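Local coordinates for protein methyltransferase (Streptococcus mutans, PDB 2B78) that probably transfers methyl groups from S-adenosylmethionine, possibly to RNA, and binds S-adenosylhomocysteine in its Rossmann-like methyltransferase domain, at residues K308-L313 and I327-N332; S339-Q344 and Y377-T382; Q344-F349 and H354-L359. One frame throughout, in Å; residues are numbered along the deposited sequence.

All the segments belong to the methyltransferase family region. Followed from the N-terminal side, helix 306-319 comes first, and contact 1 closes first: this helix packs on strand 325-331, a short hop along the chain. The next element, helix 338-349, carries one segment of contact 2 and one of contact 3, and the two share Q344. Contact 3 joins this helix to strand 355-360 across a brief turn. It is nested in the longer loop that contact 2 closes between 339-344 and 377-382. Nothing crosses. Together they tie two neighbouring helices to three adjacent strands of the seven-stranded sheet, 325-331, 379-384 and 355-360, with 379-384 in the middle.

Contact 1: K308-L313 and I327-N332; sequences KDYHKL and IIASTN
Y310 reaches from helix 306-319 to the strand and meets A329, S330 and T331 in turn. Its ring leaves on the side opposite the backbone N (chi1 -153°), and this sends it toward the sheet. At A329 the methyl group points at the helix. Its CB lies 3.5 Å from Y310 OH and also packs obliquely against the ring at CE2. The CB of S330 points away from the helix, and its OG bonds to D292 OD1. Its backbone faces the tyrosine: Y310 OH donates a hydrogen bond to S330 O, 3.0 Å long. The hydroxyl sits above the carbonyl plane, 37° out of it, while the oxygen lies at the edge of the Y310 ring. Farther along, T331 CB comes within 4.4 Å of Y310 CE1, an oblique and loose touch. L313 CD1 lies over the rim of one ring face, and F341 meets the ring edge-to-face. The helix and strand run nearly antiparallel, at 161°. All four touching residues are buried. The chemistry implies that the buried Y310 hydroxyl is satisfied by backbone oxygens: S330 O takes its hydrogen bond, and I291 O adds a weak second one.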
loop_
_atom_site.group_PDB
_atom_site.type_symbol
_atom_site.label_atom_id
_atom_site.label_comp_id
_atom_site.label_asym_id
_atom_site.label_seq_id
_atom_site.Cartn_x
_atom_site.Cartn_y
_atom_site.Cartn_z
ATOM N N LYS A 308 -17.517 -3.007 -6.329
ATOM C CA LYS A 308 -18.728 -2.890 -7.135
ATOM C C LYS A 308 -18.617 -2.310 -8.545
ATOM O O LYS A 308 -19.278 -2.798 -9.462
ATOM C CB LYS A 308 -19.784 -2.082 -6.369
ATOM C CG LYS A 308 -20.571 -2.864 -5.325
ATOM C CD LYS A 308 -19.683 -3.520 -4.275
ATOM C CE LYS A 308 -20.521 -4.299 -3.268
ATOM N NZ LYS A 308 -19.691 -5.013 -2.255
ATOM N N ASP A 309 -17.794 -1.281 -8.727
ATOM C CA ASP A 309 -17.696 -0.634 -10.034
ATOM C C ASP A 309 -16.415 -0.810 -10.840
ATOM O O ASP A 309 -16.273 -0.213 -11.913
ATOM C CB ASP A 309 -17.960 0.869 -9.887
ATOM C CG ASP A 309 -19.234 1.174 -9.129
ATOM O OD1 ASP A 309 -20.206 0.406 -9.266
ATOM O OD2 ASP A 309 -19.262 2.196 -8.406
ATOM N N TYR A 310 -15.477 -1.614 -10.361
ATOM C CA TYR A 310 -14.241 -1.772 -11.119
ATOM C C TYR A 310 -14.503 -2.226 -12.563
ATOM O O TYR A 310 -13.810 -1.788 -13.489
ATOM C CB TYR A 310 -13.298 -2.757 -10.417
ATOM C CG TYR A 310 -11.835 -2.495 -10.728
ATOM C CD1 TYR A 310 -11.030 -1.766 -9.846
ATOM C CD2 TYR A 310 -11.275 -2.923 -11.927
ATOM C CE1 TYR A 310 -9.693 -1.474 -10.163
ATOM C CE2 TYR A 310 -9.951 -2.635 -12.252
ATOM C CZ TYR A 310 -9.169 -1.913 -11.369
ATOM O OH TYR A 310 -7.864 -1.635 -11.700
ATOM N N HIS A 311 -15.511 -3.072 -12.769
ATOM C CA HIS A 311 -15.804 -3.568 -14.118
ATOM C C HIS A 311 -16.067 -2.438 -15.104
ATOM O O HIS A 311 -15.867 -2.595 -16.311
ATOM C CB HIS A 311 -17.004 -4.536 -14.111
ATOM C CG HIS A 311 -18.322 -3.881 -13.803
ATOM N ND1 HIS A 311 -18.678 -3.475 -12.534
ATOM C CD2 HIS A 311 -19.353 -3.535 -14.611
ATOM C CE1 HIS A 311 -19.870 -2.905 -12.573
ATOM N NE2 HIS A 311 -20.302 -2.928 -13.821
ATOM N N LYS A 312 -16.508 -1.294 -14.596
ATOM C CA LYS A 312 -16.793 -0.157 -15.465
ATOM C C LYS A 312 -15.509 0.475 -15.990
ATOM O O LYS A 312 -15.467 0.968 -17.122
ATOM C CB LYS A 312 -17.601 0.887 -14.702
ATOM C CG LYS A 312 -18.998 0.422 -14.329
ATOM C CD LYS A 312 -19.717 1.490 -13.518
ATOM C CE LYS A 312 -19.886 2.762 -14.325
ATOM N NZ LYS A 312 -20.724 3.753 -13.594
ATOM N N LEU A 313 -14.459 0.468 -15.168
ATOM C CA LEU A 313 -13.183 1.045 -15.583
ATOM C C LEU A 313 -12.590 0.189 -16.698
ATOM O O LEU A 313 -12.051 0.704 -17.675
ATOM C CB LEU A 313 -12.210 1.099 -14.402
ATOM C CG LEU A 313 -12.720 1.869 -13.187
ATOM C CD1 LEU A 313 -11.676 1.798 -12.070
ATOM C CD2 LEU A 313 -13.018 3.316 -13.568
ATOM N N ILE A 327 -3.599 -3.718 -20.455
ATOM C CA ILE A 327 -4.256 -3.065 -19.341
ATOM C C ILE A 327 -3.525 -3.531 -18.095
ATOM O O ILE A 327 -3.257 -4.724 -17.926
ATOM C CB ILE A 327 -5.739 -3.471 -19.211
ATOM C CG1 ILE A 327 -6.540 -2.939 -20.400
ATOM C CG2 ILE A 327 -6.322 -2.914 -17.919
ATOM C CD1 ILE A 327 -8.039 -3.092 -20.231
ATOM N N ILE A 328 -3.171 -2.585 -17.237
ATOM C CA ILE A 328 -2.514 -2.909 -15.979
ATOM C C ILE A 328 -3.565 -2.506 -14.952
ATOM O O ILE A 328 -3.763 -1.323 -14.684
ATOM C CB ILE A 328 -1.227 -2.090 -15.800
ATOM C CG1 ILE A 328 -0.218 -2.512 -16.868
ATOM C CG2 ILE A 328 -0.630 -2.316 -14.403
ATOM C CD1 ILE A 328 1.088 -1.748 -16.833
ATOM N N ALA A 329 -4.285 -3.500 -14.437
ATOM C CA ALA A 329 -5.347 -3.271 -13.457
ATOM C C ALA A 329 -4.819 -3.466 -12.051
ATOM O O ALA A 329 -4.500 -4.592 -11.633
ATOM C CB ALA A 329 -6.522 -4.230 -13.709
ATOM N N SER A 330 -4.756 -2.362 -11.317
ATOM C CA SER A 330 -4.249 -2.357 -9.960
ATOM C C SER A 330 -5.286 -1.939 -8.921
ATOM O O SER A 330 -6.237 -1.210 -9.215
ATOM C CB SER A 330 -3.036 -1.422 -9.884
ATOM O OG SER A 330 -2.741 -1.061 -8.554
ATOM N N THR A 331 -5.110 -2.429 -7.702
ATOM C CA THR A 331 -6.004 -2.081 -6.602
ATOM C C THR A 331 -5.306 -2.415 -5.298
ATOM O O THR A 331 -4.563 -3.399 -5.222
ATOM C CB THR A 331 -7.351 -2.857 -6.657
ATOM O OG1 THR A 331 -8.178 -2.449 -5.557
ATOM C CG2 THR A 331 -7.119 -4.361 -6.558
ATOM N N ASN A 332 -5.529 -1.582 -4.283
ATOM C CA ASN A 332 -4.940 -1.795 -2.960
ATOM C C ASN A 332 -6.053 -2.126 -1.973
ATOM O O ASN A 332 -5.839 -2.098 -0.759
ATOM C CB ASN A 332 -4.211 -0.536 -2.466
ATOM C CG ASN A 332 -2.833 -0.367 -3.075
ATOM O OD1 ASN A 332 -1.988 -1.262 -2.992
ATOM N ND2 ASN A 332 -2.590 0.792 -3.675
#

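Contact 2: S339-Q344 and Y377-T382; sequences SQFKKQ and YLKVFT
K379 NZ donates a hydrogen bond to Y377 O, 2.7 Å long, within the same segment. The ammonium group stands above that carbonyl plane. Weak bonds to A333 O and M336 O add to its grip, so a buried lysine end is met by backbone oxygens. The chain bends at chi3 and chi4 to get there. CB starts out toward the helix, but the end of the side chain turns away.

The part of K379 that touches the helix is its root. CB packs 3.8 Å from F341 CD2, and K379 O lies 3.6 Å from F341 CE2, oblique to the ring. The F341 side chain points back from the backbone N (chi1 -174°), which drops the ring from the helix onto the strand. There it meets F381, with the two CD2 atoms 3.6 Å apart. The planes are only 30° from parallel, yet the rings are slid well apart, with centroids separated by 5.8 Å. They barely overlap. F341 CD2 comes to the edge of the F381 ring, near its plane, and the two side chains run past each other in opposite directions. K342 covers the outer end of F381. Its extended chain crosses that side chain at about a right angle, with CD 4.2 Å from F381 CZ.

Helix and strand cross at 41°. F341 also rests on A329 and T331, while Y356 meets F381 edge-to-face and makes a cation-pi contact with K342. Helix 338-349 thus lies over the sheet beside helix 306-319, and its residues reach strands 325-331, 379-384 and 355-360.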
loop_
_atom_site.group_PDB
_atom_site.type_symbol
_atom_site.label_atom_id
_atom_site.label_comp_id
_atom_site.label_asym_id
_atom_site.label_seq_id
_atom_site.Cartn_x
_atom_site.Cartn_y
_atom_site.Cartn_z
ATOM N N SER A 339 -9.493 -13.360 -6.418
ATOM C CA SER A 339 -10.543 -13.908 -7.272
ATOM C C SER A 339 -11.691 -12.920 -7.473
ATOM O O SER A 339 -12.243 -12.827 -8.571
ATOM C CB SER A 339 -11.068 -15.239 -6.706
ATOM O OG SER A 339 -11.574 -15.094 -5.393
ATOM N N GLN A 340 -12.057 -12.192 -6.424
ATOM C CA GLN A 340 -13.125 -11.192 -6.525
ATOM C C GLN A 340 -12.721 -10.107 -7.510
ATOM O O GLN A 340 -13.549 -9.597 -8.276
ATOM C CB GLN A 340 -13.373 -10.526 -5.183
ATOM C CG GLN A 340 -14.354 -11.236 -4.283
ATOM C CD GLN A 340 -14.578 -10.466 -3.000
ATOM O OE1 GLN A 340 -13.643 -10.250 -2.218
ATOM N NE2 GLN A 340 -15.818 -10.035 -2.775
ATOM N N PHE A 341 -11.443 -9.742 -7.466
ATOM C CA PHE A 341 -10.899 -8.713 -8.339
ATOM C C PHE A 341 -10.922 -9.216 -9.768
ATOM O O PHE A 341 -11.391 -8.527 -10.677
ATOM C CB PHE A 341 -9.465 -8.368 -7.911
ATOM C CG PHE A 341 -8.859 -7.204 -8.662
ATOM C CD1 PHE A 341 -9.621 -6.085 -8.971
ATOM C CD2 PHE A 341 -7.518 -7.229 -9.042
ATOM C CE1 PHE A 341 -9.058 -5.004 -9.652
ATOM C CE2 PHE A 341 -6.943 -6.155 -9.721
ATOM C CZ PHE A 341 -7.719 -5.037 -10.028
ATOM N N LYS A 342 -10.426 -10.433 -9.965
ATOM C CA LYS A 342 -10.399 -11.017 -11.297
ATOM C C LYS A 342 -11.814 -11.066 -11.875
ATOM O O LYS A 342 -11.999 -10.879 -13.076
ATOM C CB LYS A 342 -9.801 -12.417 -11.231
ATOM C CG LYS A 342 -9.341 -12.969 -12.567
ATOM C CD LYS A 342 -8.481 -14.201 -12.340
ATOM C CE LYS A 342 -7.873 -14.709 -13.629
ATOM N NZ LYS A 342 -6.953 -15.845 -13.357
ATOM N N LYS A 343 -12.807 -11.304 -11.018
ATOM C CA LYS A 343 -14.206 -11.376 -11.449
ATOM C C LYS A 343 -14.741 -10.034 -11.938
ATOM O O LYS A 343 -15.594 -9.982 -12.833
ATOM C CB LYS A 343 -15.096 -11.903 -10.319
ATOM C CG LYS A 343 -15.020 -13.424 -10.122
ATOM C CD LYS A 343 -16.101 -13.907 -9.150
ATOM C CE LYS A 343 -16.097 -15.428 -9.003
ATOM N NZ LYS A 343 -14.849 -15.954 -8.378
ATOM N N GLN A 344 -14.242 -8.951 -11.350
ATOM C CA GLN A 344 -14.647 -7.604 -11.738
ATOM C C GLN A 344 -14.050 -7.287 -13.098
ATOM O O GLN A 344 -14.678 -6.632 -13.933
ATOM C CB GLN A 344 -14.150 -6.594 -10.705
ATOM C CG GLN A 344 -15.095 -6.414 -9.541
ATOM C CD GLN A 344 -16.401 -5.788 -9.987
ATOM O OE1 GLN A 344 -16.424 -4.643 -10.439
ATOM N NE2 GLN A 344 -17.492 -6.538 -9.876
ATOM N N TYR A 377 -2.750 -7.250 0.331
ATOM C CA TYR A 377 -3.759 -6.394 -0.277
ATOM C C TYR A 377 -3.546 -5.866 -1.693
ATOM O O TYR A 377 -4.516 -5.574 -2.394
ATOM C CB TYR A 377 -4.048 -5.219 0.660
ATOM C CG TYR A 377 -2.864 -4.308 0.919
ATOM C CD1 TYR A 377 -2.511 -3.323 0.004
ATOM C CD2 TYR A 377 -2.110 -4.420 2.094
ATOM C CE1 TYR A 377 -1.449 -2.468 0.244
ATOM C CE2 TYR A 377 -1.033 -3.560 2.342
ATOM C CZ TYR A 377 -0.715 -2.588 1.412
ATOM O OH TYR A 377 0.329 -1.717 1.642
ATOM N N LEU A 378 -2.297 -5.733 -2.119
ATOM C CA LEU A 378 -2.043 -5.225 -3.458
ATOM C C LEU A 378 -2.274 -6.324 -4.484
ATOM O O LEU A 378 -1.840 -7.459 -4.304
ATOM C CB LEU A 378 -0.606 -4.704 -3.562
ATOM C CG LEU A 378 -0.119 -4.131 -4.895
ATOM C CD1 LEU A 378 -0.943 -2.902 -5.272
ATOM C CD2 LEU A 378 1.339 -3.745 -4.771
ATOM N N LYS A 379 -2.986 -5.982 -5.551
ATOM C CA LYS A 379 -3.261 -6.925 -6.627
ATOM C C LYS A 379 -3.115 -6.159 -7.929
ATOM O O LYS A 379 -3.822 -5.178 -8.157
ATOM C CB LYS A 379 -4.681 -7.478 -6.503
ATOM C CG LYS A 379 -4.885 -8.379 -5.299
ATOM C CD LYS A 379 -6.347 -8.618 -5.021
ATOM C CE LYS A 379 -6.924 -7.503 -4.168
ATOM N NZ LYS A 379 -6.334 -7.533 -2.801
ATOM N N VAL A 380 -2.180 -6.581 -8.772
ATOM C CA VAL A 380 -1.977 -5.904 -10.045
ATOM C C VAL A 380 -1.947 -6.938 -11.150
ATOM O O VAL A 380 -1.077 -7.819 -11.170
ATOM C CB VAL A 380 -0.659 -5.092 -10.060
ATOM C CG1 VAL A 380 -0.562 -4.276 -11.343
ATOM C CG2 VAL A 380 -0.608 -4.169 -8.842
ATOM N N PHE A 381 -2.913 -6.834 -12.057
ATOM C CA PHE A 381 -3.026 -7.751 -13.182
ATOM C C PHE A 381 -2.596 -7.085 -14.474
ATOM O O PHE A 381 -3.045 -5.983 -14.789
ATOM C CB PHE A 381 -4.475 -8.214 -13.343
ATOM C CG PHE A 381 -4.852 -9.368 -12.462
ATOM C CD1 PHE A 381 -4.250 -10.610 -12.629
ATOM C CD2 PHE A 381 -5.838 -9.220 -11.491
ATOM C CE1 PHE A 381 -4.629 -11.700 -11.841
ATOM C CE2 PHE A 381 -6.229 -10.301 -10.695
ATOM C CZ PHE A 381 -5.620 -11.549 -10.875
ATOM N N THR A 382 -1.714 -7.747 -15.215
ATOM C CA THR A 382 -1.264 -7.236 -16.502
ATOM C C THR A 382 -1.988 -8.124 -17.508
ATOM O O THR A 382 -1.783 -9.338 -17.528
ATOM C CB THR A 382 0.268 -7.369 -16.663
ATOM O OG1 THR A 382 0.924 -6.535 -15.696
ATOM C CG2 THR A 382 0.695 -6.932 -18.061
#

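Contact 3: Q344-F349 and H354-L359; sequences QIEKGF and HTYLDL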
loop_
_atom_site.group_PDB
_atom_site.type_symbol
_atom_site.label_atom_id
_atom_site.label_comp_id
_atom_site.label_asym_id
_atom_site.label_seq_id
_atom_site.Cartn_x
_atom_site.Cartn_y
_atom_site.Cartn_z
ATOM N N GLN A 344 -14.242 -8.951 -11.350
ATOM C CA GLN A 344 -14.647 -7.604 -11.738
ATOM C C GLN A 344 -14.050 -7.287 -13.098
ATOM O O GLN A 344 -14.678 -6.632 -13.933
ATOM C CB GLN A 344 -14.150 -6.594 -10.705
ATOM C CG GLN A 344 -15.095 -6.414 -9.541
ATOM C CD GLN A 344 -16.401 -5.788 -9.987
ATOM O OE1 GLN A 344 -16.424 -4.643 -10.439
ATOM N NE2 GLN A 344 -17.492 -6.538 -9.876
ATOM N N ILE A 345 -12.829 -7.756 -13.318
ATOM C CA ILE A 345 -12.156 -7.533 -14.586
ATOM C C ILE A 345 -12.879 -8.325 -15.678
ATOM O O ILE A 345 -13.192 -7.785 -16.747
ATOM C CB ILE A 345 -10.669 -7.960 -14.497
ATOM C CG1 ILE A 345 -9.944 -7.069 -13.480
ATOM C CG2 ILE A 345 -10.012 -7.848 -15.858
ATOM C CD1 ILE A 345 -8.494 -7.441 -13.242
ATOM N N GLU A 346 -13.164 -9.597 -15.402
ATOM C CA GLU A 346 -13.869 -10.435 -16.369
ATOM C C GLU A 346 -15.206 -9.813 -16.745
ATOM O O GLU A 346 -15.611 -9.853 -17.908
ATOM C CB GLU A 346 -14.098 -11.841 -15.805
ATOM C CG GLU A 346 -12.823 -12.645 -15.677
ATOM C CD GLU A 346 -12.109 -12.791 -17.007
ATOM O OE1 GLU A 346 -12.577 -13.588 -17.846
ATOM O OE2 GLU A 346 -11.087 -12.101 -17.225
ATOM N N LYS A 347 -15.880 -9.230 -15.758
ATOM C CA LYS A 347 -17.177 -8.599 -15.975
ATOM C C LYS A 347 -17.040 -7.446 -16.969
ATOM O O LYS A 347 -17.882 -7.272 -17.846
ATOM C CB LYS A 347 -17.745 -8.090 -14.643
ATOM C CG LYS A 347 -19.196 -7.639 -14.714
ATOM C CD LYS A 347 -19.723 -7.212 -13.351
ATOM C CE LYS A 347 -21.130 -6.611 -13.460
ATOM N NZ LYS A 347 -21.697 -6.237 -12.126
ATOM N N GLY A 348 -15.972 -6.666 -16.835
ATOM C CA GLY A 348 -15.756 -5.554 -17.747
ATOM C C GLY A 348 -15.401 -5.980 -19.165
ATOM O O GLY A 348 -15.767 -5.308 -20.134
ATOM N N PHE A 349 -14.674 -7.088 -19.297
ATOM C CA PHE A 349 -14.274 -7.590 -20.608
ATOM C C PHE A 349 -15.423 -8.187 -21.402
ATOM O O PHE A 349 -15.384 -8.202 -22.634
ATOM C CB PHE A 349 -13.184 -8.657 -20.470
ATOM C CG PHE A 349 -11.794 -8.121 -20.588
ATOM C CD1 PHE A 349 -11.229 -7.891 -21.832
ATOM C CD2 PHE A 349 -11.050 -7.831 -19.451
ATOM C CE1 PHE A 349 -9.948 -7.381 -21.947
ATOM C CE2 PHE A 349 -9.760 -7.318 -19.556
ATOM C CZ PHE A 349 -9.211 -7.093 -20.807
ATOM N N HIS A 354 -9.090 -11.998 -24.187
ATOM C CA HIS A 354 -7.953 -11.421 -23.473
ATOM C C HIS A 354 -7.130 -12.498 -22.775
ATOM O O HIS A 354 -7.607 -13.609 -22.548
ATOM C CB HIS A 354 -8.431 -10.400 -22.436
ATOM C CG HIS A 354 -9.389 -10.959 -21.432
ATOM N ND1 HIS A 354 -10.698 -11.259 -21.737
ATOM C CD2 HIS A 354 -9.227 -11.273 -20.124
ATOM C CE1 HIS A 354 -11.302 -11.731 -20.662
ATOM N NE2 HIS A 354 -10.432 -11.750 -19.669
ATOM N N THR A 355 -5.893 -12.155 -22.427
ATOM C CA THR A 355 -4.988 -13.089 -21.764
ATOM C C THR A 355 -4.333 -12.441 -20.549
ATOM O O THR A 355 -3.866 -11.305 -20.630
ATOM C CB THR A 355 -3.860 -13.521 -22.717
ATOM O OG1 THR A 355 -4.422 -13.922 -23.972
ATOM C CG2 THR A 355 -3.070 -14.677 -22.120
ATOM N N TYR A 356 -4.306 -13.151 -19.426
ATOM C CA TYR A 356 -3.655 -12.624 -18.232
ATOM C C TYR A 356 -2.169 -12.945 -18.328
ATOM O O TYR A 356 -1.770 -14.116 -18.321
ATOM C CB TYR A 356 -4.237 -13.255 -16.971
ATOM C CG TYR A 356 -5.588 -12.703 -16.597
ATOM C CD1 TYR A 356 -5.704 -11.644 -15.693
ATOM C CD2 TYR A 356 -6.753 -13.230 -17.153
ATOM C CE1 TYR A 356 -6.947 -11.129 -15.350
ATOM C CE2 TYR A 356 -8.000 -12.721 -16.823
ATOM C CZ TYR A 356 -8.092 -11.671 -15.923
ATOM O OH TYR A 356 -9.325 -11.158 -15.613
ATOM N N LEU A 357 -1.350 -11.907 -18.431
ATOM C CA LEU A 357 0.083 -12.105 -18.541
ATOM C C LEU A 357 0.754 -12.236 -17.186
ATOM O O LEU A 357 1.755 -12.946 -17.048
ATOM C CB LEU A 357 0.725 -10.944 -19.306
ATOM C CG LEU A 357 0.312 -10.696 -20.758
ATOM C CD1 LEU A 357 1.121 -9.537 -21.322
ATOM C CD2 LEU A 357 0.544 -11.952 -21.589
ATOM N N ASP A 358 0.202 -11.570 -16.181
ATOM C CA ASP A 358 0.829 -11.611 -14.870
ATOM C C ASP A 358 -0.008 -11.042 -13.729
ATOM O O ASP A 358 -0.973 -10.329 -13.954
ATOM C CB ASP A 358 2.141 -10.836 -14.954
ATOM C CG ASP A 358 2.910 -10.853 -13.656
ATOM O OD1 ASP A 358 3.394 -11.937 -13.276
ATOM O OD2 ASP A 358 3.024 -9.786 -13.019
ATOM N N LEU A 359 0.370 -11.394 -12.503
ATOM C CA LEU A 359 -0.268 -10.890 -11.286
ATOM C C LEU A 359 0.879 -10.582 -10.336
ATOM O O LEU A 359 1.707 -11.445 -10.052
ATOM C CB LEU A 359 -1.196 -11.929 -10.638
ATOM C CG LEU A 359 -1.641 -11.653 -9.189
ATOM C CD1 LEU A 359 -2.395 -10.325 -9.092
ATOM C CD2 LEU A 359 -2.530 -12.784 -8.700
#
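E346 OE2 accepts two hydrogen bonds, from H354 NE2 and from Y356 OH, each 2.6 Å long. The histidine comes on the syn side of the carboxylate, with an N-H...O angle of 162°, and the oxygen lies close to the H354 ring plane. The tyrosine hydroxyl comes on the anti side. Both rings are turned well away from the carboxylate plane. One oxygen therefore joins two side chains of the strand region to the helix.

The second layer is aromatic. H354 stacks face-to-face on F349, with centroids 3.8 Å apart and planes at 16°. H354 CB also makes a CH-pi contact over the same ring, 3.9 Å from its centroid. The H354 CG lies between the backbone N and the carbonyl carbon (chi1 57°), which folds the ring back over F349. I345 CG2 touches Y356 OH at 3.4 Å. That same methyl lies at the edge of the F349 ring.

Farther out, H354 ND1 bonds to Q352 O, so both ring nitrogens are engaged and the ring's rotation is fixed. With NE2 donating to a carboxylate and ND1 facing an acceptor, a protonated histidine would be expected to be favoured. F349 rests on I314 and L318 of helix 306-319, and L357 and D358 both face T382 in a classic beta bulge. Strand 325-331, helix 338-349 and strand 355-360 form a beta-alpha-beta crossover, and this contact packs its helix on its second strand. The antiparallel strand 379-384 inserts between the two, giving the 3-2-1-4-5-7-6 order of the class I methyltransferase fold.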